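Side-chain contacts in probable AP endonuclease (African swine fever virus, PDB 6KI3), which probably cleaves DNA on the 5' side of abasic sites during repair, using three zinc ions, and probably also removes mismatched 3' ends as an exonuclease: residues Phe7-Ser12 with Ala31-Phe36; Phe42-Ala47 with Ala291-Leu296; Val124-Ile129 with Ile164-Leu169. All blocks are in the same frame, centred on the assembly; numbering follows the deposited sequence.

Interaction 1: residues Phe7-Ser12 with Ala31-Phe36; sequences FGAFVS and ANYVAF. With nucleotides of chain C.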
ATOM      1  N   PHE A   7      -3.560  -6.482  -8.978  1.00 29.52           N
ATOM      2  CA  PHE A   7      -2.256  -6.828  -8.430  1.00 30.07           C
ATOM      3  C   PHE A   7      -1.153  -6.029  -9.109  1.00 30.31           C
ATOM      4  O   PHE A   7      -1.184  -5.810 -10.324  1.00 30.48           O
ATOM      5  CB  PHE A   7      -1.985  -8.326  -8.579  1.00 32.37           C
ATOM      6  CG  PHE A   7      -2.820  -9.180  -7.673  1.00 32.36           C
ATOM      7  CD1 PHE A   7      -2.417  -9.428  -6.373  1.00 33.00           C
ATOM      8  CD2 PHE A   7      -4.012  -9.727  -8.119  1.00 32.69           C
ATOM      9  CE1 PHE A   7      -3.184 -10.210  -5.532  1.00 33.82           C
ATOM     10  CE2 PHE A   7      -4.784 -10.509  -7.282  1.00 35.07           C
ATOM     11  CZ  PHE A   7      -4.370 -10.753  -5.987  1.00 38.10           C
ATOM     12  N   GLY A   8      -0.184  -5.600  -8.314  1.00 27.06           N
ATOM     13  CA  GLY A   8       0.932  -4.849  -8.839  1.00 27.33           C
ATOM     14  C   GLY A   8       2.056  -4.774  -7.834  1.00 25.47           C
ATOM     15  O   GLY A   8       2.100  -5.540  -6.871  1.00 23.59           O
ATOM     16  N   ALA A   9       2.968  -3.833  -8.064  1.00 24.35           N
ATOM     17  CA  ALA A   9       4.120  -3.681  -7.190  1.00 23.37           C
ATOM     18  C   ALA A   9       4.527  -2.216  -7.132  1.00 22.20           C
ATOM     19  O   ALA A   9       4.104  -1.396  -7.950  1.00 23.04           O
ATOM     20  CB  ALA A   9       5.293  -4.551  -7.656  1.00 21.80           C
ATOM     21  N   PHE A  10       5.351  -1.895  -6.138  1.00 22.26           N
ATOM     22  CA  PHE A  10       5.947  -0.569  -6.057  1.00 22.27           C
ATOM     23  C   PHE A  10       6.986  -0.405  -7.158  1.00 22.09           C
ATOM     24  O   PHE A  10       7.812  -1.294  -7.385  1.00 21.83           O
ATOM     25  CB  PHE A  10       6.581  -0.350  -4.685  1.00 21.88           C
ATOM     26  CG  PHE A  10       7.565   0.784  -4.645  1.00 22.67           C
ATOM     27  CD1 PHE A  10       7.129   2.099  -4.668  1.00 24.85           C
ATOM     28  CD2 PHE A  10       8.927   0.536  -4.580  1.00 24.00           C
ATOM     29  CE1 PHE A  10       8.034   3.146  -4.633  1.00 24.99           C
ATOM     30  CE2 PHE A  10       9.836   1.578  -4.544  1.00 25.86           C
ATOM     31  CZ  PHE A  10       9.389   2.883  -4.569  1.00 26.72           C
ATOM     32  N   VAL A  11       6.944   0.731  -7.844  1.00 20.86           N
ATOM     33  CA  VAL A  11       7.824   1.009  -8.972  1.00 24.04           C
ATOM     34  C   VAL A  11       8.816   2.077  -8.533  1.00 28.08           C
ATOM     35  O   VAL A  11       8.451   3.247  -8.365  1.00 25.69           O
ATOM     36  CB  VAL A  11       7.039   1.455 -10.211  1.00 23.94           C
ATOM     37  CG1 VAL A  11       7.983   1.719 -11.374  1.00 26.14           C
ATOM     38  CG2 VAL A  11       6.003   0.409 -10.582  1.00 19.40           C
ATOM     39  N   SER A  12      10.071   1.682  -8.348  1.00 26.39           N
ATOM     40  CA  SER A  12      11.103   2.635  -7.973  1.00 28.97           C
ATOM     41  C   SER A  12      11.670   3.320  -9.211  1.00 30.33           C
ATOM     42  O   SER A  12      11.769   2.725 -10.289  1.00 29.83           O
ATOM     43  CB  SER A  12      12.225   1.944  -7.200  1.00 29.26           C
ATOM     44  OG  SER A  12      13.133   1.311  -8.083  1.00 35.38           O
ATOM     45  N   ALA A  31       6.175   2.472 -17.686  1.00 27.48           N
ATOM     46  CA  ALA A  31       6.163   1.832 -18.998  1.00 30.51           C
ATOM     47  C   ALA A  31       7.022   0.573 -19.000  1.00 29.65           C
ATOM     48  O   ALA A  31       6.600  -0.480 -19.490  1.00 27.47           O
ATOM     49  CB  ALA A  31       6.643   2.816 -20.065  1.00 28.69           C
ATOM     50  N   ASN A  32       8.235   0.663 -18.451  1.00 30.43           N
ATOM     51  CA  ASN A  32       9.086  -0.517 -18.350  1.00 33.97           C
ATOM     52  C   ASN A  32       8.492  -1.541 -17.392  1.00 35.78           C
ATOM     53  O   ASN A  32       8.610  -2.752 -17.613  1.00 35.73           O
ATOM     54  CB  ASN A  32      10.491  -0.113 -17.905  1.00 31.46           C
ATOM     55  CG  ASN A  32      11.143   0.869 -18.856  1.00 31.38           C
ATOM     56  OD1 ASN A  32      10.767   0.960 -20.024  1.00 34.01           O
ATOM     57  ND2 ASN A  32      12.125   1.613 -18.361  1.00 31.11           N
ATOM     58  N   TYR A  33       7.841  -1.070 -16.325  1.00 34.07           N
ATOM     59  CA  TYR A  33       7.216  -1.972 -15.364  1.00 30.58           C
ATOM     60  C   TYR A  33       6.016  -2.690 -15.968  1.00 32.35           C
ATOM     61  O   TYR A  33       5.735  -3.839 -15.604  1.00 35.06           O
ATOM     62  CB  TYR A  33       6.825  -1.182 -14.114  1.00 29.41           C
ATOM     63  CG  TYR A  33       5.700  -1.763 -13.288  1.00 26.13           C
ATOM     64  CD1 TYR A  33       5.950  -2.706 -12.300  1.00 27.41           C
ATOM     65  CD2 TYR A  33       4.390  -1.338 -13.471  1.00 23.92           C
ATOM     66  CE1 TYR A  33       4.924  -3.226 -11.533  1.00 27.42           C
ATOM     67  CE2 TYR A  33       3.359  -1.852 -12.713  1.00 24.04           C
ATOM     68  CZ  TYR A  33       3.630  -2.792 -11.745  1.00 26.81           C
ATOM     69  OH  TYR A  33       2.601  -3.302 -10.991  1.00 27.19           O
ATOM     70  N   VAL A  34       5.301  -2.040 -16.888  1.00 30.67           N
ATOM     71  CA  VAL A  34       4.205  -2.710 -17.584  1.00 30.42           C
ATOM     72  C   VAL A  34       4.751  -3.707 -18.598  1.00 34.79           C
ATOM     73  O   VAL A  34       4.196  -4.798 -18.780  1.00 36.68           O
ATOM     74  CB  VAL A  34       3.279  -1.668 -18.238  1.00 30.73           C
ATOM     75  CG1 VAL A  34       2.391  -2.317 -19.291  1.00 31.20           C
ATOM     76  CG2 VAL A  34       2.430  -0.985 -17.178  1.00 29.21           C
ATOM     77  N   ALA A  35       5.851  -3.355 -19.270  1.00 33.51           N
ATOM     78  CA  ALA A  35       6.489  -4.293 -20.189  1.00 36.81           C
ATOM     79  C   ALA A  35       6.957  -5.544 -19.457  1.00 41.85           C
ATOM     80  O   ALA A  35       6.780  -6.665 -19.949  1.00 40.63           O
ATOM     81  CB  ALA A  35       7.659  -3.616 -20.900  1.00 34.78           C
ATOM     82  N   PHE A  36       7.555  -5.370 -18.275  1.00 41.33           N
ATOM     83  CA  PHE A  36       7.973  -6.515 -17.474  1.00 41.12           C
ATOM     84  C   PHE A  36       6.791  -7.406 -17.112  1.00 42.16           C
ATOM     85  O   PHE A  36       6.949  -8.626 -16.992  1.00 40.99           O
ATOM     86  CB  PHE A  36       8.688  -6.027 -16.213  1.00 39.55           C
ATOM     87  CG  PHE A  36       9.015  -7.119 -15.235  1.00 39.27           C
ATOM     88  CD1 PHE A  36      10.117  -7.934 -15.426  1.00 42.55           C
ATOM     89  CD2 PHE A  36       8.226  -7.319 -14.114  1.00 39.10           C
ATOM     90  CE1 PHE A  36      10.420  -8.935 -14.524  1.00 45.65           C
ATOM     91  CE2 PHE A  36       8.523  -8.318 -13.209  1.00 43.90           C
ATOM     92  CZ  PHE A  36       9.622  -9.124 -13.413  1.00 43.07           C
TER
ATOM     93  O5' 3DR C   1       7.195   0.384   2.738  1.00 33.08           O
ATOM     94  P   3DR C   1       6.452   0.551   4.155  1.00 26.94           P
ATOM     95  OP1 3DR C   1       5.888   1.950   4.103  1.00 29.09           O
ATOM     96  OP2 3DR C   1       5.418  -0.545   4.135  1.00 28.08           O
ATOM     97  OP3 3DR C   1       7.549   0.372   5.176  1.00 30.61           O
ATOM     98  C2' 3DR C   1       8.496   1.863  -1.209  1.00 25.79           C
ATOM     99  C5' 3DR C   1       7.958   1.446   2.171  1.00 27.94           C
ATOM    100  C4' 3DR C   1       8.738   0.892   0.987  1.00 28.69           C
ATOM    101  O4' 3DR C   1       7.875   0.063   0.207  1.00 30.08           O
ATOM    102  C1' 3DR C   1       7.869   0.476  -1.161  1.00 26.98           C
ATOM    103  C3' 3DR C   1       9.271   1.992   0.086  1.00 27.44           C
ATOM    104  O3' 3DR C   1      10.652   1.746  -0.182  1.00 31.46           O
ATOM    105  P    DG C   3      12.234   6.259  -5.973  1.00 32.20           P
ATOM    106  OP1  DG C   3      10.874   6.163  -6.548  1.00 31.81           O
ATOM    107  OP2  DG C   3      13.296   5.341  -6.445  1.00 35.68           O
ATOM    108  O5'  DG C   3      12.742   7.758  -6.162  1.00 31.16           O
ATOM    109  C5'  DG C   3      12.088   8.805  -5.463  1.00 33.14           C
ATOM    110  C4'  DG C   3      12.867  10.099  -5.575  1.00 34.31           C
ATOM    111  O4'  DG C   3      13.951  10.106  -4.607  1.00 35.99           O
ATOM    112  C3'  DG C   3      13.510  10.354  -6.937  1.00 34.29           C
ATOM    113  O3'  DG C   3      13.381  11.725  -7.258  1.00 38.35           O
ATOM    114  C2'  DG C   3      14.970   9.967  -6.700  1.00 32.33           C
ATOM    115  C1'  DG C   3      15.163  10.407  -5.261  1.00 32.50           C
ATOM    116  N9   DG C   3      16.242   9.706  -4.574  1.00 35.55           N
ATOM    117  C8   DG C   3      16.581   8.381  -4.701  1.00 33.22           C
ATOM    118  N7   DG C   3      17.591   8.029  -3.955  1.00 35.58           N
ATOM    119  C5   DG C   3      17.944   9.196  -3.288  1.00 36.30           C
ATOM    120  C6   DG C   3      18.970   9.432  -2.342  1.00 38.22           C
ATOM    121  O6   DG C   3      19.799   8.628  -1.893  1.00 36.82           O
ATOM    122  N1   DG C   3      18.982  10.758  -1.915  1.00 39.76           N
ATOM    123  C2   DG C   3      18.114  11.732  -2.346  1.00 38.48           C
ATOM    124  N2   DG C   3      18.279  12.954  -1.819  1.00 37.77           N
ATOM    125  N3   DG C   3      17.147  11.524  -3.231  1.00 36.14           N
ATOM    126  C4   DG C   3      17.122  10.237  -3.658  1.00 35.54           C
TER

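Interaction 2: residues Phe42-Ala47 with Ala291-Leu296; sequences FPFKSA and AEFTTL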
ATOM      1  N   PHE A  42       1.951 -11.863 -16.414  1.00 48.41           N
ATOM      2  CA  PHE A  42       1.084 -11.363 -15.347  1.00 44.45           C
ATOM      3  C   PHE A  42       0.763  -9.910 -15.669  1.00 41.15           C
ATOM      4  O   PHE A  42       1.533  -9.001 -15.320  1.00 39.53           O
ATOM      5  CB  PHE A  42       1.749 -11.498 -13.979  1.00 40.98           C
ATOM      6  CG  PHE A  42       0.788 -11.444 -12.824  1.00 42.54           C
ATOM      7  CD1 PHE A  42       0.395 -10.230 -12.287  1.00 40.25           C
ATOM      8  CD2 PHE A  42       0.289 -12.610 -12.267  1.00 42.89           C
ATOM      9  CE1 PHE A  42      -0.486 -10.179 -11.223  1.00 40.98           C
ATOM     10  CE2 PHE A  42      -0.591 -12.568 -11.202  1.00 42.85           C
ATOM     11  CZ  PHE A  42      -0.980 -11.350 -10.679  1.00 43.77           C
ATOM     12  N   PRO A  43      -0.352  -9.644 -16.351  1.00 40.46           N
ATOM     13  CA  PRO A  43      -0.697  -8.253 -16.677  1.00 39.91           C
ATOM     14  C   PRO A  43      -0.983  -7.432 -15.431  1.00 37.80           C
ATOM     15  O   PRO A  43      -2.020  -7.609 -14.784  1.00 40.80           O
ATOM     16  CB  PRO A  43      -1.943  -8.398 -17.560  1.00 38.94           C
ATOM     17  N   PHE A  44      -0.060  -6.537 -15.086  1.00 33.55           N
ATOM     18  CA  PHE A  44      -0.214  -5.716 -13.893  1.00 35.08           C
ATOM     19  C   PHE A  44      -1.441  -4.823 -14.011  1.00 28.98           C
ATOM     20  O   PHE A  44      -1.614  -4.109 -15.003  1.00 33.87           O
ATOM     21  CB  PHE A  44       1.036  -4.863 -13.672  1.00 32.00           C
ATOM     22  CG  PHE A  44       2.262  -5.659 -13.330  1.00 31.30           C
ATOM     23  CD1 PHE A  44       2.179  -6.767 -12.504  1.00 33.62           C
ATOM     24  CD2 PHE A  44       3.499  -5.301 -13.841  1.00 29.03           C
ATOM     25  CE1 PHE A  44       3.309  -7.500 -12.188  1.00 31.69           C
ATOM     26  CE2 PHE A  44       4.632  -6.027 -13.527  1.00 31.17           C
ATOM     27  CZ  PHE A  44       4.536  -7.129 -12.701  1.00 32.54           C
ATOM     28  N   LYS A  45      -2.299  -4.872 -12.994  1.00 28.00           N
ATOM     29  CA  LYS A  45      -3.476  -4.020 -12.930  1.00 28.40           C
ATOM     30  C   LYS A  45      -3.302  -2.838 -11.986  1.00 30.68           C
ATOM     31  O   LYS A  45      -4.118  -1.911 -12.025  1.00 30.52           O
ATOM     32  CB  LYS A  45      -4.701  -4.839 -12.502  1.00 27.43           C
ATOM     33  N   SER A  46      -2.266  -2.846 -11.149  1.00 29.05           N
ATOM     34  CA  SER A  46      -2.025  -1.764 -10.206  1.00 28.85           C
ATOM     35  C   SER A  46      -0.531  -1.473 -10.138  1.00 24.82           C
ATOM     36  O   SER A  46       0.296  -2.197 -10.699  1.00 27.09           O
ATOM     37  CB  SER A  46      -2.571  -2.100  -8.810  1.00 27.71           C
ATOM     38  OG  SER A  46      -1.873  -3.189  -8.230  1.00 27.75           O
ATOM     39  N   ALA A  47      -0.197  -0.389  -9.443  1.00 24.20           N
ATOM     40  CA  ALA A  47       1.182   0.029  -9.226  1.00 24.46           C
ATOM     41  C   ALA A  47       1.192   1.074  -8.121  1.00 23.45           C
ATOM     42  O   ALA A  47       0.161   1.671  -7.799  1.00 23.27           O
ATOM     43  CB  ALA A  47       1.816   0.591 -10.504  1.00 19.30           C
ATOM     44  N   ALA A 291       9.070 -14.787  -9.333  1.00 42.65           N
ATOM     45  CA  ALA A 291       8.692 -15.891  -8.458  1.00 41.69           C
ATOM     46  C   ALA A 291       7.397 -15.588  -7.716  1.00 41.58           C
ATOM     47  O   ALA A 291       6.540 -16.466  -7.564  1.00 41.35           O
ATOM     48  CB  ALA A 291       9.821 -16.188  -7.472  1.00 37.84           C
ATOM     49  N   GLU A 292       7.230 -14.344  -7.259  1.00 39.89           N
ATOM     50  CA  GLU A 292       6.061 -14.002  -6.457  1.00 38.73           C
ATOM     51  C   GLU A 292       4.797 -13.927  -7.306  1.00 41.79           C
ATOM     52  O   GLU A 292       3.715 -14.314  -6.850  1.00 41.96           O
ATOM     53  CB  GLU A 292       6.294 -12.681  -5.726  1.00 37.18           C
ATOM     54  CG  GLU A 292       7.378 -12.742  -4.665  1.00 38.51           C
ATOM     55  CD  GLU A 292       7.556 -11.424  -3.938  1.00 37.48           C
ATOM     56  OE1 GLU A 292       8.524 -10.699  -4.248  1.00 38.40           O
ATOM     57  OE2 GLU A 292       6.729 -11.112  -3.055  1.00 38.27           O
ATOM     58  N   PHE A 293       4.907 -13.433  -8.541  1.00 39.22           N
ATOM     59  CA  PHE A 293       3.714 -13.257  -9.362  1.00 41.55           C
ATOM     60  C   PHE A 293       3.292 -14.544 -10.060  1.00 41.98           C
ATOM     61  O   PHE A 293       2.105 -14.721 -10.352  1.00 43.31           O
ATOM     62  CB  PHE A 293       3.931 -12.136 -10.380  1.00 40.38           C
ATOM     63  CG  PHE A 293       3.863 -10.758  -9.780  1.00 37.73           C
ATOM     64  CD1 PHE A 293       2.659 -10.252  -9.318  1.00 39.61           C
ATOM     65  CD2 PHE A 293       4.996  -9.971  -9.678  1.00 34.02           C
ATOM     66  CE1 PHE A 293       2.589  -8.988  -8.762  1.00 32.48           C
ATOM     67  CE2 PHE A 293       4.933  -8.706  -9.125  1.00 33.43           C
ATOM     68  CZ  PHE A 293       3.728  -8.214  -8.666  1.00 28.84           C
ATOM     69  N   THR A 294       4.234 -15.451 -10.336  1.00 40.81           N
ATOM     70  CA  THR A 294       3.846 -16.772 -10.821  1.00 45.04           C
ATOM     71  C   THR A 294       3.147 -17.568  -9.726  1.00 46.32           C
ATOM     72  O   THR A 294       2.173 -18.280  -9.993  1.00 46.46           O
ATOM     73  CB  THR A 294       5.066 -17.533 -11.341  1.00 44.50           C
ATOM     74  OG1 THR A 294       6.129 -17.456 -10.383  1.00 51.12           O
ATOM     75  CG2 THR A 294       5.535 -16.953 -12.671  1.00 46.51           C
ATOM     76  N   THR A 295       3.631 -17.457  -8.485  1.00 45.43           N
ATOM     77  CA  THR A 295       2.933 -18.072  -7.361  1.00 45.22           C
ATOM     78  C   THR A 295       1.565 -17.433  -7.155  1.00 45.61           C
ATOM     79  O   THR A 295       0.583 -18.126  -6.868  1.00 44.35           O
ATOM     80  CB  THR A 295       3.777 -17.958  -6.090  1.00 43.11           C
ATOM     81  OG1 THR A 295       5.037 -18.610  -6.292  1.00 46.75           O
ATOM     82  CG2 THR A 295       3.063 -18.604  -4.910  1.00 43.76           C
ATOM     83  N   LEU A 296       1.485 -16.107  -7.299  1.00 44.82           N
ATOM     84  CA  LEU A 296       0.189 -15.438  -7.249  1.00 46.46           C
ATOM     85  C   LEU A 296      -0.721 -15.923  -8.369  1.00 46.53           C
ATOM     86  O   LEU A 296      -1.914 -16.160  -8.150  1.00 45.24           O
ATOM     87  CB  LEU A 296       0.374 -13.923  -7.324  1.00 41.97           C
ATOM     88  CG  LEU A 296       0.596 -13.190  -6.000  1.00 41.96           C
ATOM     89  CD1 LEU A 296       0.996 -11.747  -6.251  1.00 38.52           C
ATOM     90  CD2 LEU A 296      -0.657 -13.258  -5.141  1.00 39.33           C
TER

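Interaction 3: residues Val124-Ile129 with Ile164-Leu169; sequences VEPELI and IKELFL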
ATOM      1  N   VAL A 124      -0.309   6.901  18.026  1.00 45.40           N
ATOM      2  CA  VAL A 124      -0.989   7.862  18.885  1.00 46.44           C
ATOM      3  C   VAL A 124      -2.455   7.472  19.026  1.00 49.23           C
ATOM      4  O   VAL A 124      -2.912   6.494  18.423  1.00 46.08           O
ATOM      5  CB  VAL A 124      -0.849   9.295  18.338  1.00 47.33           C
ATOM      6  CG1 VAL A 124       0.616   9.704  18.282  1.00 43.05           C
ATOM      7  CG2 VAL A 124      -1.490   9.404  16.963  1.00 45.35           C
ATOM      8  N   GLU A 125      -3.196   8.240  19.821  1.00 51.31           N
ATOM      9  CA  GLU A 125      -4.598   7.945  20.059  1.00 50.24           C
ATOM     10  C   GLU A 125      -5.429   8.262  18.815  1.00 46.27           C
ATOM     11  O   GLU A 125      -5.063   9.129  18.018  1.00 47.20           O
ATOM     12  CB  GLU A 125      -5.114   8.748  21.250  1.00 51.55           C
ATOM     13  N   PRO A 126      -6.556   7.567  18.627  1.00 47.00           N
ATOM     14  CA  PRO A 126      -7.398   7.849  17.453  1.00 48.22           C
ATOM     15  C   PRO A 126      -7.957   9.257  17.439  1.00 48.94           C
ATOM     16  O   PRO A 126      -8.256   9.784  16.360  1.00 48.50           O
ATOM     17  CB  PRO A 126      -8.515   6.799  17.560  1.00 47.27           C
ATOM     18  CG  PRO A 126      -7.965   5.736  18.458  1.00 44.60           C
ATOM     19  CD  PRO A 126      -7.084   6.453  19.429  1.00 45.06           C
ATOM     20  N   GLU A 127      -8.113   9.885  18.607  1.00 50.98           N
ATOM     21  CA  GLU A 127      -8.582  11.265  18.651  1.00 49.51           C
ATOM     22  C   GLU A 127      -7.588  12.200  17.974  1.00 47.86           C
ATOM     23  O   GLU A 127      -7.969  13.049  17.159  1.00 50.23           O
ATOM     24  CB  GLU A 127      -8.828  11.690  20.099  1.00 52.65           C
ATOM     25  N   LEU A 128      -6.301  12.054  18.298  1.00 46.61           N
ATOM     26  CA  LEU A 128      -5.281  12.867  17.645  1.00 49.41           C
ATOM     27  C   LEU A 128      -5.159  12.530  16.164  1.00 51.63           C
ATOM     28  O   LEU A 128      -4.785  13.395  15.363  1.00 51.29           O
ATOM     29  CB  LEU A 128      -3.935  12.685  18.347  1.00 47.06           C
ATOM     30  N   ILE A 129      -5.468  11.286  15.783  1.00 50.14           N
ATOM     31  CA  ILE A 129      -5.427  10.905  14.373  1.00 48.66           C
ATOM     32  C   ILE A 129      -6.486  11.668  13.588  1.00 49.42           C
ATOM     33  O   ILE A 129      -6.188  12.318  12.577  1.00 48.84           O
ATOM     34  CB  ILE A 129      -5.611   9.384  14.220  1.00 44.07           C
ATOM     35  CG1 ILE A 129      -4.404   8.631  14.780  1.00 44.69           C
ATOM     36  CG2 ILE A 129      -5.834   9.023  12.759  1.00 42.90           C
ATOM     37  CD1 ILE A 129      -3.207   8.625  13.854  1.00 44.78           C
ATOM     38  N   ILE A 164      -8.643  -1.041  14.971  1.00 37.16           N
ATOM     39  CA  ILE A 164      -9.038  -0.551  13.655  1.00 38.91           C
ATOM     40  C   ILE A 164     -10.489  -0.082  13.673  1.00 41.12           C
ATOM     41  O   ILE A 164     -10.819   0.978  13.128  1.00 39.82           O
ATOM     42  CB  ILE A 164      -8.804  -1.633  12.585  1.00 36.84           C
ATOM     43  CG1 ILE A 164      -7.313  -1.957  12.468  1.00 34.98           C
ATOM     44  CG2 ILE A 164      -9.356  -1.182  11.240  1.00 32.59           C
ATOM     45  CD1 ILE A 164      -6.986  -2.933  11.358  1.00 29.95           C
ATOM     46  N   LYS A 165     -11.376  -0.858  14.303  1.00 39.89           N
ATOM     47  CA  LYS A 165     -12.782  -0.468  14.368  1.00 37.61           C
ATOM     48  C   LYS A 165     -12.965   0.813  15.171  1.00 39.41           C
ATOM     49  O   LYS A 165     -13.793   1.662  14.820  1.00 40.29           O
ATOM     50  CB  LYS A 165     -13.617  -1.600  14.968  1.00 37.02           C
ATOM     51  N   GLU A 166     -12.193   0.977  16.215  1.00 37.93           N
ATOM     52  CA  GLU A 166     -12.287   2.159  17.013  1.00 39.66           C
ATOM     53  C   GLU A 166     -11.913   3.388  16.213  1.00 44.14           C
ATOM     54  O   GLU A 166     -12.632   4.360  16.232  1.00 47.68           O
ATOM     55  CB  GLU A 166     -11.410   2.033  18.256  1.00 38.52           C
ATOM     56  CG  GLU A 166     -11.383   3.260  19.141  1.00 41.30           C
ATOM     57  CD  GLU A 166     -10.313   3.280  20.218  1.00 46.36           C
ATOM     58  OE1 GLU A 166     -10.114   4.364  20.739  1.00 49.01           O
ATOM     59  OE2 GLU A 166      -9.669   2.274  20.550  1.00 44.75           O
ATOM     60  N   LEU A 167     -10.836   3.311  15.443  1.00 41.91           N
ATOM     61  CA  LEU A 167     -10.356   4.459  14.680  1.00 39.31           C
ATOM     62  C   LEU A 167     -11.369   4.887  13.626  1.00 43.17           C
ATOM     63  O   LEU A 167     -11.761   6.058  13.565  1.00 45.26           O
ATOM     64  CB  LEU A 167      -9.014   4.128  14.027  1.00 42.87           C
ATOM     65  CG  LEU A 167      -8.555   5.103  12.940  1.00 42.58           C
ATOM     66  CD1 LEU A 167      -8.306   6.485  13.525  1.00 39.79           C
ATOM     67  CD2 LEU A 167      -7.314   4.582  12.230  1.00 41.73           C
ATOM     68  N   PHE A 168     -11.805   3.951  12.783  1.00 42.10           N
ATOM     69  CA  PHE A 168     -12.659   4.314  11.660  1.00 42.51           C
ATOM     70  C   PHE A 168     -14.065   4.708  12.091  1.00 45.39           C
ATOM     71  O   PHE A 168     -14.747   5.415  11.342  1.00 45.62           O
ATOM     72  CB  PHE A 168     -12.709   3.167  10.649  1.00 42.24           C
ATOM     73  CG  PHE A 168     -11.600   3.211   9.637  1.00 42.27           C
ATOM     74  CD1 PHE A 168     -10.351   2.686   9.930  1.00 37.68           C
ATOM     75  CD2 PHE A 168     -11.803   3.788   8.395  1.00 40.57           C
ATOM     76  CE1 PHE A 168      -9.329   2.732   9.001  1.00 38.35           C
ATOM     77  CE2 PHE A 168     -10.785   3.837   7.462  1.00 39.36           C
ATOM     78  CZ  PHE A 168      -9.546   3.309   7.765  1.00 40.09           C
ATOM     79  N   LEU A 169     -14.521   4.268  13.267  1.00 47.68           N
ATOM     80  CA  LEU A 169     -15.813   4.738  13.758  1.00 48.34           C
ATOM     81  C   LEU A 169     -15.724   6.188  14.209  1.00 48.66           C
ATOM     82  O   LEU A 169     -16.634   6.985  13.946  1.00 49.10           O
ATOM     83  CB  LEU A 169     -16.311   3.848  14.895  1.00 48.80           C
ATOM     84  CG  LEU A 169     -17.739   4.148  15.357  1.00 51.09           C
ATOM     85  CD1 LEU A 169     -18.624   2.918  15.227  1.00 52.20           C
ATOM     86  CD2 LEU A 169     -17.742   4.671  16.785  1.00 49.69           C
TER

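Interaction 1: residues Phe7-Ser12 with Ala31-Phe36
Y33 and V11 meet at the start of a reach that takes the tyrosine from its helix right down to the strand; one valine methyl serves its root and ring, and the strand backbone serves its tip. The turn about the first bond (chi1 156°) swings Y33 CG away from the backbone N and aims the ring at the strand. Near the root, Y33 CB lies 4.0 Å from V11 CG2. The same methyl then comes down on one face of the ring. It stands 3.6 Å from the centroid of the Y33 ring and 16° off the normal, a CH-pi contact displaced from the centre toward the Y33 CG side. Farther out, A9 CB approaches Y33 CE1 at 4.1 Å. At the tip, the amide A9 N donates a bent hydrogen bond to Y33 OH (3.0 Å, N-H...O angle 140°). G8 CA lies near the ring plane at the edge, 3.1 Å from Y33 OH, and the lack of a side chain on this glycine leaves the hydroxyl room to come so close. Y33 OH also bonds to S46 O, so two backbone groups grip it, which probably sets how far the ring reaches in. The next residues turn to DNA: C2' of the abasic-site analogue 3DR1 of chain C sits over the centre of the F10 ring, 3.4 Å above its plane. S12 CB approaches OP2 of DG3 of chain C at 3.6 Å, while S12 OG caps the following helix at L15 N. This is the first beta-alpha-beta crossover of the TIM barrel: helix 25-39 lies on strand 6-10, Y33 also touches A47 of the parallel neighbouring strand 46-49, and F7 extends toward helix 282-300.

Interaction 2: residues Phe42-Ala47 with Ala291-Leu296
F44 turns its edge to F293 in a T-shaped pair, with planes at 58°, and F42 completes an aromatic cluster with them. F44 CE1 hangs 3.5 Å above the plane of the F293 ring, over its centre. F42 meets F293 less regularly, the planes tilted at 43°, with F293 CD1 over one F42 face near the rim and 3.7 Å from F42 CE1. With CG anti to the carbonyl carbon (chi1 -76°), the F293 ring is carried out from the helix to meet both of the others. Together the rings join the last helix of the TIM barrel, 282-300, to the loop between the first barrel helix and strand 46-49, at the seam where the barrel closes, the first strand 6-10 pairing with the last, 272-275. L275 and A9, on these two strands, also touch F293. In an apolar contact of ring on aliphatic chain, F42 CE2 rests 4.2 Å from L296 CB, one helical turn on from F293. No hydrogen bond crosses the contact, although F42 CD2 packs 3.4 Å from F293 O. On the helix itself, T295 OG1 and T295 N both bond to A291 O, from opposite faces of its carbonyl plane.

Interaction 3: residues Val124-Ile129 with Ile164-Leu169
P126 and L167 bring the two helices close, their CA atoms only 5.3 Å apart, and two side chains of the second helix divide the space between them. L167 crosses I129 at about a right angle: its CD1 methyl meets I129 CG2 at 3.6 Å and reaches P126 CB at 4.1 Å, so one branch of the leucine serves both partners. It gets there because L167 CG stands opposite the backbone N (chi1 166°), which leads the end of the chain toward the first helix. E166, stretched out beyond its CG, likewise crosses the P126 side chain at about a right angle and brings E166 OE1 to 3.4 Å from P126 CG. P126 opens helix 126-134 just after the N-cap residue E125, a place where a residue without an N-H costs the helix no bond. Helices 126-134 and 161-174 follow the neighbouring barrel strands 116-120 and 143-147, which carry the zinc ligands H120 and E147. Y158 touches both P126 and L167. No hydrogen bond joins the two segments; OE1 of E166 is bonded to Y156 OH instead, so the carboxylate is held by a loop residue, and the helices cohere through aliphatic contact, with E166 at the exposed margin.

Interactions 1 and 2 are neighbours, their centres 9 Å apart, and both reach the parallel strands 6-10 and 46-49. They also touch: F7 O lies 3.0 Å from K45 N, a probable hydrogen bond, and the rings of Y33 and F44 stack. Interaction 1 closes along the chain before interaction 2 opens, and interaction 2 then spans most of the sequence, tying the barrel's early part to its last helix. Interaction 3 falls within that span but lies on the opposite side of the chain's centre, about 33 Å from either of the others, between centres. The same closed barrel is thus packed at its seam and on its far wall, around strands that carry several of the zinc ligands.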